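Local structure of POP2 (Saccharomyces cerevisiae, 1UOC) at residues L167-M175 with F186-F197; G82-K92 with S251-C259. The protein is a 3'-to-5' exoribonuclease preferring poly(A) and a probably catalytic subunit of the CCR4-NOT mRNA deadenylase, represented here by its RNase D-type domain. All coordinates share one frame; numbering follows the deposited sequence.

Interaction 1: L167-M175 with F186-F197; sequences LGFLINILM and FEWWVHQYMPNF. With XE (xenon), chain D.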
loop_
_atom_site.group_PDB
_atom_site.type_symbol
_atom_site.label_atom_id
_atom_site.label_comp_id
_atom_site.label_asym_id
_atom_site.label_seq_id
_atom_site.Cartn_x
_atom_site.Cartn_y
_atom_site.Cartn_z
ATOM N N LEU A 167 -6.642 1.121 -3.491
ATOM C CA LEU A 167 -7.927 0.719 -2.926
ATOM C C LEU A 167 -8.889 0.353 -4.049
ATOM O O LEU A 167 -9.630 -0.625 -3.956
ATOM C CB LEU A 167 -8.499 1.859 -2.090
ATOM C CG LEU A 167 -7.959 1.975 -0.661
ATOM C CD1 LEU A 167 -6.514 1.516 -0.592
ATOM C CD2 LEU A 167 -8.112 3.409 -0.178
ATOM N N GLY A 168 -8.874 1.146 -5.114
ATOM C CA GLY A 168 -9.733 0.856 -6.246
ATOM C C GLY A 168 -9.495 -0.589 -6.625
ATOM O O GLY A 168 -10.430 -1.388 -6.679
ATOM N N PHE A 169 -8.230 -0.924 -6.870
ATOM C CA PHE A 169 -7.829 -2.282 -7.221
ATOM C C PHE A 169 -8.249 -3.295 -6.145
ATOM O O PHE A 169 -8.960 -4.254 -6.443
ATOM C CB PHE A 169 -6.312 -2.334 -7.430
ATOM C CG PHE A 169 -5.698 -3.683 -7.140
ATOM C CD1 PHE A 169 -6.095 -4.816 -7.850
ATOM C CD2 PHE A 169 -4.748 -3.819 -6.131
ATOM C CE1 PHE A 169 -5.553 -6.070 -7.553
ATOM C CE2 PHE A 169 -4.203 -5.052 -5.828
ATOM C CZ PHE A 169 -4.602 -6.188 -6.537
ATOM N N LEU A 170 -7.805 -3.087 -4.906
ATOM C CA LEU A 170 -8.157 -3.988 -3.808
ATOM C C LEU A 170 -9.650 -4.287 -3.780
ATOM O O LEU A 170 -10.058 -5.448 -3.735
ATOM C CB LEU A 170 -7.743 -3.399 -2.453
ATOM C CG LEU A 170 -6.372 -3.803 -1.906
ATOM C CD1 LEU A 170 -6.202 -3.285 -0.481
ATOM C CD2 LEU A 170 -6.257 -5.320 -1.927
ATOM N N ILE A 171 -10.461 -3.233 -3.796
ATOM C CA ILE A 171 -11.907 -3.384 -3.787
ATOM C C ILE A 171 -12.350 -4.176 -5.014
ATOM O O ILE A 171 -13.248 -5.006 -4.934
ATOM C CB ILE A 171 -12.619 -1.994 -3.786
ATOM C CG1 ILE A 171 -13.324 -1.775 -2.450
ATOM C CG2 ILE A 171 -13.640 -1.902 -4.926
ATOM C CD1 ILE A 171 -14.177 -0.538 -2.427
ATOM N N ASN A 172 -11.710 -3.912 -6.147
ATOM C CA ASN A 172 -12.048 -4.580 -7.399
ATOM C C ASN A 172 -11.872 -6.100 -7.334
ATOM O O ASN A 172 -12.650 -6.851 -7.929
ATOM C CB ASN A 172 -11.188 -4.022 -8.532
ATOM C CG ASN A 172 -11.673 -4.461 -9.897
ATOM O OD1 ASN A 172 -10.882 -4.633 -10.822
ATOM N ND2 ASN A 172 -12.980 -4.631 -10.032
ATOM N N ILE A 173 -10.843 -6.549 -6.622
ATOM C CA ILE A 173 -10.581 -7.978 -6.499
ATOM C C ILE A 173 -11.373 -8.587 -5.348
ATOM O O ILE A 173 -11.910 -9.688 -5.466
ATOM C CB ILE A 173 -9.078 -8.266 -6.288
ATOM C CG1 ILE A 173 -8.585 -7.628 -4.991
ATOM C CG2 ILE A 173 -8.286 -7.736 -7.459
ATOM C CD1 ILE A 173 -7.137 -7.957 -4.653
ATOM N N LEU A 174 -11.451 -7.863 -4.236
ATOM C CA LEU A 174 -12.187 -8.336 -3.064
ATOM C C LEU A 174 -13.669 -8.527 -3.355
ATOM O O LEU A 174 -14.329 -9.347 -2.721
ATOM C CB LEU A 174 -12.029 -7.356 -1.897
ATOM C CG LEU A 174 -10.700 -7.351 -1.145
ATOM C CD1 LEU A 174 -10.664 -6.170 -0.181
ATOM C CD2 LEU A 174 -10.532 -8.669 -0.397
ATOM N N MET A 175 -14.190 -7.762 -4.308
ATOM C CA MET A 175 -15.602 -7.852 -4.659
ATOM C C MET A 175 -15.835 -8.791 -5.834
ATOM O O MET A 175 -14.881 -9.301 -6.430
ATOM C CB MET A 175 -16.167 -6.460 -4.977
ATOM C CG MET A 175 -16.209 -5.523 -3.772
ATOM S SD MET A 175 -17.076 -3.965 -4.080
ATOM C CE MET A 175 -18.762 -4.528 -4.026
ATOM N N PHE A 186 -18.291 4.050 -4.179
ATOM C CA PHE A 186 -16.936 3.520 -4.088
ATOM C C PHE A 186 -16.445 3.758 -2.666
ATOM O O PHE A 186 -15.957 2.852 -1.994
ATOM C CB PHE A 186 -16.035 4.251 -5.088
ATOM C CG PHE A 186 -14.566 4.015 -4.884
ATOM C CD1 PHE A 186 -14.017 2.751 -5.049
ATOM C CD2 PHE A 186 -13.717 5.079 -4.583
ATOM C CE1 PHE A 186 -12.635 2.548 -4.925
ATOM C CE2 PHE A 186 -12.342 4.885 -4.458
ATOM C CZ PHE A 186 -11.803 3.618 -4.630
ATOM N N GLU A 187 -16.589 4.988 -2.207
ATOM C CA GLU A 187 -16.157 5.341 -0.864
ATOM C C GLU A 187 -16.869 4.518 0.202
ATOM O O GLU A 187 -16.264 4.140 1.208
ATOM C CB GLU A 187 -16.378 6.832 -0.619
ATOM C CG GLU A 187 -15.492 7.707 -1.486
ATOM C CD GLU A 187 -15.621 9.188 -1.166
ATOM O OE1 GLU A 187 -14.796 9.976 -1.678
ATOM O OE2 GLU A 187 -16.542 9.565 -0.411
ATOM N N TRP A 188 -18.147 4.235 -0.022
ATOM C CA TRP A 188 -18.919 3.450 0.932
ATOM C C TRP A 188 -18.288 2.069 1.106
ATOM O O TRP A 188 -18.026 1.641 2.219
ATOM C CB TRP A 188 -20.372 3.291 0.459
ATOM C CG TRP A 188 -21.269 2.690 1.510
ATOM C CD1 TRP A 188 -21.910 3.358 2.516
ATOM C CD2 TRP A 188 -21.566 1.296 1.700
ATOM N NE1 TRP A 188 -22.582 2.467 3.324
ATOM C CE2 TRP A 188 -22.389 1.197 2.849
ATOM C CE3 TRP A 188 -21.205 0.121 1.019
ATOM C CZ2 TRP A 188 -22.866 -0.031 3.331
ATOM C CZ3 TRP A 188 -21.679 -1.108 1.502
ATOM C CH2 TRP A 188 -22.499 -1.168 2.650
ATOM N N TRP A 189 -18.045 1.374 0.001
ATOM C CA TRP A 189 -17.451 0.045 0.055
ATOM C C TRP A 189 -16.059 0.055 0.661
ATOM O O TRP A 189 -15.711 -0.839 1.434
ATOM C CB TRP A 189 -17.398 -0.576 -1.342
ATOM C CG TRP A 189 -18.700 -1.137 -1.777
ATOM C CD1 TRP A 189 -19.628 -0.543 -2.590
ATOM C CD2 TRP A 189 -19.247 -2.405 -1.397
ATOM N NE1 TRP A 189 -20.723 -1.370 -2.738
ATOM C CE2 TRP A 189 -20.516 -2.517 -2.014
ATOM C CE3 TRP A 189 -18.795 -3.455 -0.587
ATOM C CZ2 TRP A 189 -21.334 -3.647 -1.852
ATOM C CZ3 TRP A 189 -19.611 -4.580 -0.425
ATOM C CH2 TRP A 189 -20.865 -4.661 -1.053
ATOM N N VAL A 190 -15.266 1.061 0.300
ATOM C CA VAL A 190 -13.916 1.201 0.820
ATOM C C VAL A 190 -13.951 1.314 2.342
ATOM O O VAL A 190 -13.181 0.634 3.026
ATOM C CB VAL A 190 -13.205 2.451 0.233
ATOM C CG1 VAL A 190 -11.929 2.750 1.008
ATOM C CG2 VAL A 190 -12.861 2.213 -1.216
ATOM N N HIS A 191 -14.844 2.148 2.872
ATOM C CA HIS A 191 -14.931 2.307 4.323
ATOM C C HIS A 191 -15.397 1.016 4.991
ATOM O O HIS A 191 -15.053 0.758 6.138
ATOM C CB HIS A 191 -15.860 3.469 4.715
ATOM C CG HIS A 191 -15.351 4.819 4.299
ATOM N ND1 HIS A 191 -14.037 5.209 4.472
ATOM C CD2 HIS A 191 -15.981 5.873 3.729
ATOM C CE1 HIS A 191 -13.884 6.445 4.028
ATOM N NE2 HIS A 191 -15.048 6.872 3.572
ATOM N N GLN A 192 -16.163 0.199 4.274
ATOM C CA GLN A 192 -16.647 -1.072 4.822
ATOM C C GLN A 192 -15.525 -2.110 4.919
ATOM O O GLN A 192 -15.457 -2.854 5.892
ATOM C CB GLN A 192 -17.795 -1.624 3.963
ATOM C CG GLN A 192 -19.113 -0.843 4.099
ATOM C CD GLN A 192 -19.539 -0.719 5.550
ATOM O OE1 GLN A 192 -19.380 -1.652 6.331
ATOM N NE2 GLN A 192 -20.078 0.427 5.916
ATOM N N TYR A 193 -14.648 -2.159 3.913
ATOM C CA TYR A 193 -13.528 -3.102 3.929
ATOM C C TYR A 193 -12.364 -2.597 4.767
ATOM O O TYR A 193 -11.634 -3.387 5.373
ATOM C CB TYR A 193 -13.025 -3.386 2.511
ATOM C CG TYR A 193 -13.927 -4.309 1.723
ATOM C CD1 TYR A 193 -14.616 -3.851 0.607
ATOM C CD2 TYR A 193 -14.104 -5.643 2.112
ATOM C CE1 TYR A 193 -15.467 -4.696 -0.106
ATOM C CE2 TYR A 193 -14.945 -6.489 1.408
ATOM C CZ TYR A 193 -15.624 -6.010 0.303
ATOM O OH TYR A 193 -16.476 -6.846 -0.379
ATOM N N MET A 194 -12.186 -1.279 4.799
ATOM C CA MET A 194 -11.095 -0.684 5.571
ATOM C C MET A 194 -11.658 0.452 6.404
ATOM O O MET A 194 -11.530 1.628 6.045
ATOM C CB MET A 194 -9.998 -0.139 4.641
ATOM C CG MET A 194 -9.422 -1.147 3.681
ATOM S SD MET A 194 -8.019 -0.484 2.764
ATOM C CE MET A 194 -8.763 0.962 2.098
ATOM N N PRO A 195 -12.307 0.112 7.527
ATOM C CA PRO A 195 -12.920 1.082 8.447
ATOM C C PRO A 195 -11.942 2.025 9.144
ATOM O O PRO A 195 -12.350 2.970 9.821
ATOM C CB PRO A 195 -13.673 0.185 9.439
ATOM C CG PRO A 195 -12.837 -1.086 9.450
ATOM C CD PRO A 195 -12.516 -1.273 7.989
ATOM N N ASN A 196 -10.651 1.777 8.973
ATOM C CA ASN A 196 -9.644 2.614 9.623
ATOM C C ASN A 196 -8.431 2.722 8.707
ATOM O O ASN A 196 -7.621 1.804 8.633
ATOM C CB ASN A 196 -9.260 1.969 10.966
ATOM C CG ASN A 196 -8.393 2.860 11.829
ATOM O OD1 ASN A 196 -7.997 3.954 11.429
ATOM N ND2 ASN A 196 -8.084 2.384 13.029
ATOM N N PHE A 197 -8.300 3.832 7.991
ATOM C CA PHE A 197 -7.163 3.948 7.097
ATOM C C PHE A 197 -6.676 5.370 6.871
ATOM O O PHE A 197 -7.397 6.341 7.094
ATOM C CB PHE A 197 -7.485 3.259 5.758
ATOM C CG PHE A 197 -8.230 4.123 4.771
ATOM C CD1 PHE A 197 -7.555 5.074 4.015
ATOM C CD2 PHE A 197 -9.597 3.965 4.579
ATOM C CE1 PHE A 197 -8.224 5.857 3.082
ATOM C CE2 PHE A 197 -10.283 4.743 3.645
ATOM C CZ PHE A 197 -9.594 5.693 2.895
HETATM XE XE XE D . -10.678 -1.767 -0.221
#
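I171 N donates to L167 O at 2.7 Å, and the helical turn this bond closes presents both side chains to helix 186-193. No hydrogen bond passes between the segments; they meet through apolar groups. I171 is the knob, set into a hole made by F186, W189, V190 and Y193. Its CD1 is pushed in tightly, 3.3 Å from V190 CG2, the two side chains crossing at about a right angle. The residues one turn to either side add flanking contacts: L167 CD2 lies over one face of the F197 ring, 4.1 Å from CE1, and L174 CD1 lies over a face of the Y193 ring, offset toward its rim.

This single knob in a hole joins two successive helices of the DEDD nuclease fold, whose local axes cross at 78° and come within 10.4 Å of each other. A xenon atom is bound between them, 3.5 Å from I171 CG1 and 3.9 Å from Y193 CB, with L170 CB and the side chain of M194 also close.

At G168, which has no side chain, the F186 ring turns its edge to the backbone: F186 CE1 is 3.6 Å from G168 CA. At the other end M175 folds over the indole of W189. With chi1 at -66° and chi2 extended, SD comes over the face of the five-membered ring, 4.1 Å from its centroid, in a Met-aromatic contact; the bend at chi3 then turns the terminal methyl over the same face, while W188 CZ3 sits above the opposite face of the indole.

Interaction 2: G82-K92 with S251-C259; sequences GLSLSDANGNK and SLLMLLSFC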
loop_
_atom_site.group_PDB
_atom_site.type_symbol
_atom_site.label_atom_id
_atom_site.label_comp_id
_atom_site.label_asym_id
_atom_site.label_seq_id
_atom_site.Cartn_x
_atom_site.Cartn_y
_atom_site.Cartn_z
ATOM N N GLY A 82 2.887 -5.156 -2.283
ATOM C CA GLY A 82 3.581 -5.278 -1.016
ATOM C C GLY A 82 2.711 -4.984 0.199
ATOM O O GLY A 82 1.815 -4.148 0.141
ATOM N N LEU A 83 2.959 -5.699 1.294
ATOM C CA LEU A 83 2.242 -5.490 2.554
ATOM C C LEU A 83 3.290 -5.493 3.649
ATOM O O LEU A 83 4.168 -6.349 3.677
ATOM C CB LEU A 83 1.239 -6.613 2.854
ATOM C CG LEU A 83 -0.046 -6.733 2.039
ATOM C CD1 LEU A 83 -0.890 -7.866 2.631
ATOM C CD2 LEU A 83 -0.818 -5.408 2.051
ATOM N N SER A 84 3.208 -4.521 4.544
ATOM C CA SER A 84 4.146 -4.447 5.644
ATOM C C SER A 84 3.315 -4.281 6.915
ATOM O O SER A 84 2.291 -3.584 6.906
ATOM C CB SER A 84 5.089 -3.256 5.461
ATOM O OG SER A 84 6.252 -3.423 6.248
ATOM N N LEU A 85 3.749 -4.933 7.992
ATOM C CA LEU A 85 3.042 -4.860 9.267
ATOM C C LEU A 85 3.911 -4.336 10.399
ATOM O O LEU A 85 5.120 -4.599 10.440
ATOM C CB LEU A 85 2.541 -6.251 9.653
ATOM C CG LEU A 85 1.161 -6.706 9.195
ATOM C CD1 LEU A 85 1.021 -6.519 7.705
ATOM C CD2 LEU A 85 0.989 -8.176 9.574
ATOM N N SER A 86 3.293 -3.602 11.316
ATOM C CA SER A 86 3.972 -3.081 12.496
ATOM C C SER A 86 2.900 -2.601 13.468
ATOM O O SER A 86 1.717 -2.549 13.115
ATOM C CB SER A 86 4.888 -1.909 12.151
ATOM O OG SER A 86 4.135 -0.702 12.067
ATOM N N ASP A 87 3.303 -2.257 14.690
ATOM C CA ASP A 87 2.349 -1.737 15.663
ATOM C C ASP A 87 2.300 -0.227 15.434
ATOM O O ASP A 87 2.951 0.282 14.519
ATOM C CB ASP A 87 2.773 -2.095 17.107
ATOM C CG ASP A 87 4.051 -1.386 17.566
ATOM O OD1 ASP A 87 4.558 -1.765 18.645
ATOM O OD2 ASP A 87 4.545 -0.460 16.884
ATOM N N ALA A 88 1.545 0.491 16.254
ATOM C CA ALA A 88 1.403 1.935 16.086
ATOM C C ALA A 88 2.712 2.714 16.198
ATOM O O ALA A 88 2.855 3.780 15.603
ATOM C CB ALA A 88 0.375 2.482 17.099
ATOM N N ASN A 89 3.672 2.183 16.943
ATOM C CA ASN A 89 4.944 2.877 17.115
ATOM C C ASN A 89 6.017 2.434 16.147
ATOM O O ASN A 89 7.186 2.788 16.314
ATOM C CB ASN A 89 5.446 2.703 18.543
ATOM C CG ASN A 89 4.567 3.410 19.552
ATOM O OD1 ASN A 89 4.020 2.783 20.457
ATOM N ND2 ASN A 89 4.424 4.724 19.398
ATOM N N GLY A 90 5.628 1.652 15.145
ATOM C CA GLY A 90 6.589 1.200 14.154
ATOM C C GLY A 90 7.438 0.007 14.550
ATOM O O GLY A 90 8.378 -0.346 13.836
ATOM N N ASN A 91 7.123 -0.613 15.687
ATOM C CA ASN A 91 7.858 -1.788 16.134
ATOM C C ASN A 91 7.445 -2.955 15.256
ATOM O O ASN A 91 6.297 -3.023 14.802
ATOM C CB ASN A 91 7.515 -2.124 17.581
ATOM C CG ASN A 91 7.873 -1.014 18.536
ATOM O OD1 ASN A 91 7.159 -0.776 19.512
ATOM N ND2 ASN A 91 8.990 -0.333 18.275
ATOM N N LYS A 92 8.383 -3.873 15.031
ATOM C CA LYS A 92 8.142 -5.051 14.215
ATOM C C LYS A 92 8.724 -6.274 14.920
ATOM O O LYS A 92 9.557 -6.142 15.818
ATOM C CB LYS A 92 8.798 -4.866 12.845
ATOM C CG LYS A 92 8.151 -3.769 11.973
ATOM C CD LYS A 92 8.987 -3.518 10.697
ATOM C CE LYS A 92 8.151 -2.973 9.535
ATOM N NZ LYS A 92 7.265 -4.011 8.898
ATOM N N SER A 251 6.124 -0.601 0.377
ATOM C CA SER A 251 5.130 -0.701 1.442
ATOM C C SER A 251 5.882 -0.520 2.750
ATOM O O SER A 251 5.406 0.136 3.668
ATOM C CB SER A 251 4.392 -2.056 1.412
ATOM O OG SER A 251 5.252 -3.149 1.736
ATOM N N LEU A 252 7.082 -1.085 2.813
ATOM C CA LEU A 252 7.918 -0.964 3.994
ATOM C C LEU A 252 8.294 0.501 4.291
ATOM O O LEU A 252 8.188 0.959 5.429
ATOM C CB LEU A 252 9.186 -1.814 3.825
ATOM C CG LEU A 252 10.289 -1.598 4.871
ATOM C CD1 LEU A 252 9.751 -1.818 6.288
ATOM C CD2 LEU A 252 11.445 -2.548 4.566
ATOM N N LEU A 253 8.724 1.229 3.266
ATOM C CA LEU A 253 9.129 2.627 3.427
ATOM C C LEU A 253 7.956 3.465 3.904
ATOM O O LEU A 253 8.099 4.354 4.747
ATOM C CB LEU A 253 9.656 3.189 2.090
ATOM C CG LEU A 253 10.319 4.576 2.124
ATOM C CD1 LEU A 253 11.448 4.582 3.145
ATOM C CD2 LEU A 253 10.863 4.942 0.737
ATOM N N MET A 254 6.798 3.169 3.332
ATOM C CA MET A 254 5.541 3.838 3.635
ATOM C C MET A 254 5.217 3.721 5.118
ATOM O O MET A 254 4.992 4.720 5.798
ATOM C CB MET A 254 4.442 3.169 2.812
ATOM C CG MET A 254 3.196 3.976 2.564
ATOM S SD MET A 254 2.017 3.015 1.586
ATOM C CE MET A 254 2.982 2.761 0.102
ATOM N N LEU A 255 5.190 2.490 5.622
ATOM C CA LEU A 255 4.879 2.235 7.033
ATOM C C LEU A 255 5.901 2.857 8.006
ATOM O O LEU A 255 5.537 3.399 9.050
ATOM C CB LEU A 255 4.801 0.724 7.268
ATOM C CG LEU A 255 4.344 0.264 8.644
ATOM C CD1 LEU A 255 2.905 0.748 8.873
ATOM C CD2 LEU A 255 4.437 -1.255 8.749
ATOM N N LEU A 256 7.182 2.750 7.665
ATOM C CA LEU A 256 8.261 3.305 8.487
ATOM C C LEU A 256 8.058 4.807 8.593
ATOM O O LEU A 256 8.153 5.398 9.668
ATOM C CB LEU A 256 9.610 3.026 7.813
ATOM C CG LEU A 256 10.644 2.060 8.392
ATOM C CD1 LEU A 256 10.007 1.084 9.360
ATOM C CD2 LEU A 256 11.332 1.347 7.221
ATOM N N SER A 257 7.774 5.419 7.449
ATOM C CA SER A 257 7.556 6.850 7.384
ATOM C C SER A 257 6.315 7.261 8.163
ATOM O O SER A 257 6.348 8.234 8.908
ATOM C CB SER A 257 7.446 7.303 5.922
ATOM O OG SER A 257 8.681 7.113 5.248
ATOM N N PHE A 258 5.224 6.519 8.006
ATOM C CA PHE A 258 4.003 6.852 8.727
ATOM C C PHE A 258 4.224 6.849 10.235
ATOM O O PHE A 258 3.883 7.800 10.929
ATOM C CB PHE A 258 2.881 5.856 8.412
ATOM C CG PHE A 258 1.624 6.136 9.155
ATOM C CD1 PHE A 258 0.750 7.128 8.716
ATOM C CD2 PHE A 258 1.343 5.471 10.345
ATOM C CE1 PHE A 258 -0.386 7.462 9.462
ATOM C CE2 PHE A 258 0.216 5.794 11.098
ATOM C CZ PHE A 258 -0.654 6.796 10.653
ATOM N N CYS A 259 4.775 5.754 10.742
ATOM C CA CYS A 259 4.997 5.628 12.166
ATOM C C CYS A 259 6.012 6.628 12.738
ATOM O O CYS A 259 5.872 7.067 13.880
ATOM C CB CYS A 259 5.399 4.186 12.484
ATOM S SG CYS A 259 4.070 2.999 12.179
#
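L255 lays its CD2 against S86, 3.4 Å from OG, and the same methyl reaches the strand backbone at the carbonyls of S84 and L85. The contact seats helix 247-264 on the central sheet of the RNase H-like DEDD nuclease fold, along strand 77-86; the local axes are 7.3 Å apart and run 32° from parallel. At the start of the helix segment, S251 packs on G82, its OG 3.5 Å from G82 C and hydrogen-bonded to G248 O. K92, beyond the turn, runs back alongside the edge of the strand, its CE 3.8 Å from L252 CD1. The chain bends at its last torsion (chi4 -74°), which delivers NZ to S84 OG and to L85 O, at 2.7 Å from the latter and 40° out of the carbonyl plane. S98 OG is a further partner of this ammonium, and T99 OG1 also bonds S84 OG. At the far end C259 meets the type I turn from D87 to G90, where SG lies 3.6 Å from G90 N. Two donors hold the turn's first carbonyl, D87 O: G90 N, and S86 OG, which arrives in the carbonyl plane on a lone pair at 2.9 Å.

How the interactions relate
Along the chain, interaction 1 is nested inside interaction 2: 82-92 comes first, then 167-175 and 186-197, and 251-259 closes the outer loop. The centres are 20 Å apart and the nearest atoms about 6 Å, without touching. Interaction 1 pairs two helices, while interaction 2 lays a helix on a strand of the mixed six-stranded sheet. That strand, 77-86, is inside the sheet, whereas 186-197 runs into strand 197-199 at one outer side, with strands 40-48 and 157-160 between. The predicted catalytic metal ligands tie them together: D166 directly precedes 167-175, Q250 directly precedes 251-259, and S44 pairs through its backbone with G82. Each contact thus involves a helix that carries one of these predicted ligands, consistent with both lying beside the active site.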